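Local coordinates for protein serine protease (Nocardiopsis alba, PDB 2OUA) that probably cleaves peptide bonds as a serine endopeptidase of the S1 family, this chain being the protease domain of a longer precursor, at residues A[40-45]-A[49-54]. Numbering follows the deposited sequence.
Sequences GTQVSI and RGVFER
Val-43 and Gly-50 face each other as an antiparallel hydrogen-bonded pair, and two backbone bonds define it: Val-43 N to Gly-50 O at 2.7 Å and Gly-50 N to Val-43 O at 2.9 Å. Toward the start of 40-45 the bonding continues differently: Phe-52 N donates to Thr-41 O at 2.9 Å and Gly-40 N to Phe-52 O, the latter nearly straight at 175°. Thr-41 O does further work, taking a CA-H contact from Val-51 and lying at the edge of the Phe-52 ring, 3.4 Å from CD1. The ring also receives Val-43, whose CG2 comes within 3.4 Å of CE1 as the two side chains cross at about a right angle. Gly-50, the partner of Val-43, brings no side chain to this packing. The two segments belong to a beta hairpin, strands 42-45 and 48-56, in the N-terminal barrel of the trypsin-like fold. On the face that carries Gln-42 and Val-51, a chi1 of 58° leaves Val-51 CG1 between N and the carbonyl carbon and puts CG2 anti to the backbone N, 3.7 Å from Gln-42 NE2, the glutamine chain being bent at chi2 (-66°). Farther along that face Ser-44 OG sits over one face of the Arg-49 guanidinium, displaced toward its rim and 3.4 Å from Arg-49 CD; the angle to NE is too poor for a hydrogen bond. Arg-49 NH1 instead bonds Gly-46 O, within the turn, while Thr-41 OG1 is held by Ser-38 O. Beyond the hairpin, Tyr-9 packs on both Val-43 and Phe-52, and Cys-36 also touches the phenylalanine, whose side chain is about 8 Å from that of His-35, the predicted charge-relay histidine.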
loop_
_atom_site.group_PDB
_atom_site.type_symbol
_atom_site.label_atom_id
_atom_site.label_comp_id
_atom_site.label_asym_id
_atom_site.label_seq_id
_atom_site.Cartn_x
_atom_site.Cartn_y
_atom_site.Cartn_z
ATOM N N GLY A 40 -14.243 0.453 10.108
ATOM C CA GLY A 40 -15.097 -0.609 10.610
ATOM C C GLY A 40 -15.196 -1.805 9.681
ATOM O O GLY A 40 -15.713 -2.857 10.060
ATOM N N THR A 41 -14.701 -1.658 8.457
ATOM C CA THR A 41 -14.761 -2.748 7.495
ATOM C C THR A 41 -13.869 -3.911 7.889
ATOM O O THR A 41 -12.704 -3.726 8.249
ATOM C CB THR A 41 -14.392 -2.263 6.085
ATOM O OG1 THR A 41 -15.406 -1.363 5.627
ATOM C CG2 THR A 41 -14.293 -3.431 5.116
ATOM N N GLN A 42 -14.437 -5.110 7.814
ATOM C CA GLN A 42 -13.747 -6.345 8.169
ATOM C C GLN A 42 -12.857 -6.857 7.046
ATOM O O GLN A 42 -13.214 -6.799 5.867
ATOM C CB GLN A 42 -14.769 -7.423 8.539
ATOM C CG GLN A 42 -15.583 -7.110 9.782
ATOM C CD GLN A 42 -14.738 -7.088 11.037
ATOM O OE1 GLN A 42 -14.023 -8.046 11.331
ATOM N NE2 GLN A 42 -14.819 -5.997 11.787
ATOM N N VAL A 43 -11.702 -7.386 7.432
ATOM C CA VAL A 43 -10.724 -7.901 6.487
ATOM C C VAL A 43 -10.351 -9.352 6.763
ATOM O O VAL A 43 -10.301 -9.781 7.915
ATOM C CB VAL A 43 -9.424 -7.061 6.544
ATOM C CG1 VAL A 43 -8.302 -7.769 5.799
ATOM C CG2 VAL A 43 -9.673 -5.682 5.951
ATOM N N SER A 44 -10.083 -10.089 5.692
ATOM C CA SER A 44 -9.655 -11.480 5.781
ATOM C C SER A 44 -8.412 -11.666 4.923
ATOM O O SER A 44 -8.373 -11.239 3.765
ATOM C CB SER A 44 -10.744 -12.436 5.286
ATOM O OG SER A 44 -11.766 -12.600 6.250
ATOM N N ILE A 45 -7.387 -12.277 5.505
ATOM C CA ILE A 45 -6.152 -12.568 4.789
ATOM C C ILE A 45 -5.643 -13.891 5.346
ATOM O O ILE A 45 -5.158 -13.962 6.476
ATOM C CB ILE A 45 -5.093 -11.449 4.971
ATOM C CG1 ILE A 45 -3.767 -11.899 4.357
ATOM C CG2 ILE A 45 -4.940 -11.088 6.435
ATOM C CD1 ILE A 45 -2.740 -10.790 4.245
ATOM N N ARG A 49 -7.594 -12.198 10.454
ATOM C CA ARG A 49 -8.773 -11.338 10.424
ATOM C C ARG A 49 -8.407 -9.962 10.967
ATOM O O ARG A 49 -7.638 -9.842 11.920
ATOM C CB ARG A 49 -9.896 -11.941 11.273
ATOM C CG ARG A 49 -10.373 -13.310 10.806
ATOM C CD ARG A 49 -11.181 -13.220 9.518
ATOM N NE ARG A 49 -11.629 -14.533 9.061
ATOM C CZ ARG A 49 -10.866 -15.403 8.402
ATOM N NH1 ARG A 49 -9.606 -15.108 8.110
ATOM N NH2 ARG A 49 -11.367 -16.578 8.036
ATOM N N GLY A 50 -8.966 -8.923 10.361
ATOM C CA GLY A 50 -8.668 -7.578 10.810
ATOM C C GLY A 50 -9.809 -6.628 10.538
ATOM O O GLY A 50 -10.844 -7.026 10.001
ATOM N N VAL A 51 -9.613 -5.365 10.897
ATOM C CA VAL A 51 -10.632 -4.347 10.697
ATOM C C VAL A 51 -9.983 -3.008 10.382
ATOM O O VAL A 51 -8.925 -2.682 10.923
ATOM C CB VAL A 51 -11.503 -4.197 11.965
ATOM C CG1 VAL A 51 -10.620 -3.846 13.154
ATOM C CG2 VAL A 51 -12.560 -3.122 11.759
ATOM N N PHE A 52 -10.607 -2.238 9.496
ATOM C CA PHE A 52 -10.083 -0.921 9.156
ATOM C C PHE A 52 -10.259 -0.032 10.384
ATOM O O PHE A 52 -11.382 0.346 10.735
ATOM C CB PHE A 52 -10.840 -0.319 7.962
ATOM C CG PHE A 52 -10.340 -0.789 6.622
ATOM C CD1 PHE A 52 -10.629 -2.066 6.157
ATOM C CD2 PHE A 52 -9.554 0.051 5.833
ATOM C CE1 PHE A 52 -10.142 -2.509 4.923
ATOM C CE2 PHE A 52 -9.060 -0.383 4.595
ATOM C CZ PHE A 52 -9.354 -1.666 4.141
ATOM N N GLU A 53 -9.147 0.276 11.044
ATOM C CA GLU A 53 -9.161 1.119 12.240
ATOM C C GLU A 53 -9.167 2.587 11.845
ATOM O O GLU A 53 -9.833 3.411 12.471
ATOM C CB GLU A 53 -7.935 0.826 13.110
ATOM C CG GLU A 53 -7.816 1.740 14.324
ATOM C CD GLU A 53 -6.611 1.426 15.196
ATOM O OE1 GLU A 53 -6.386 2.165 16.179
ATOM O OE2 GLU A 53 -5.891 0.448 14.909
ATOM N N ARG A 54 -8.417 2.903 10.796
ATOM C CA ARG A 54 -8.326 4.260 10.286
ATOM C C ARG A 54 -8.528 4.197 8.778
ATOM O O ARG A 54 -8.088 3.244 8.130
ATOM C CB ARG A 54 -6.941 4.847 10.575
ATOM C CG ARG A 54 -6.579 4.954 12.044
ATOM C CD ARG A 54 -7.012 6.284 12.629
ATOM N NE ARG A 54 -6.355 6.538 13.907
ATOM C CZ ARG A 54 -6.222 7.742 14.452
ATOM N NH1 ARG A 54 -6.702 8.810 13.829
ATOM N NH2 ARG A 54 -5.599 7.880 15.614
#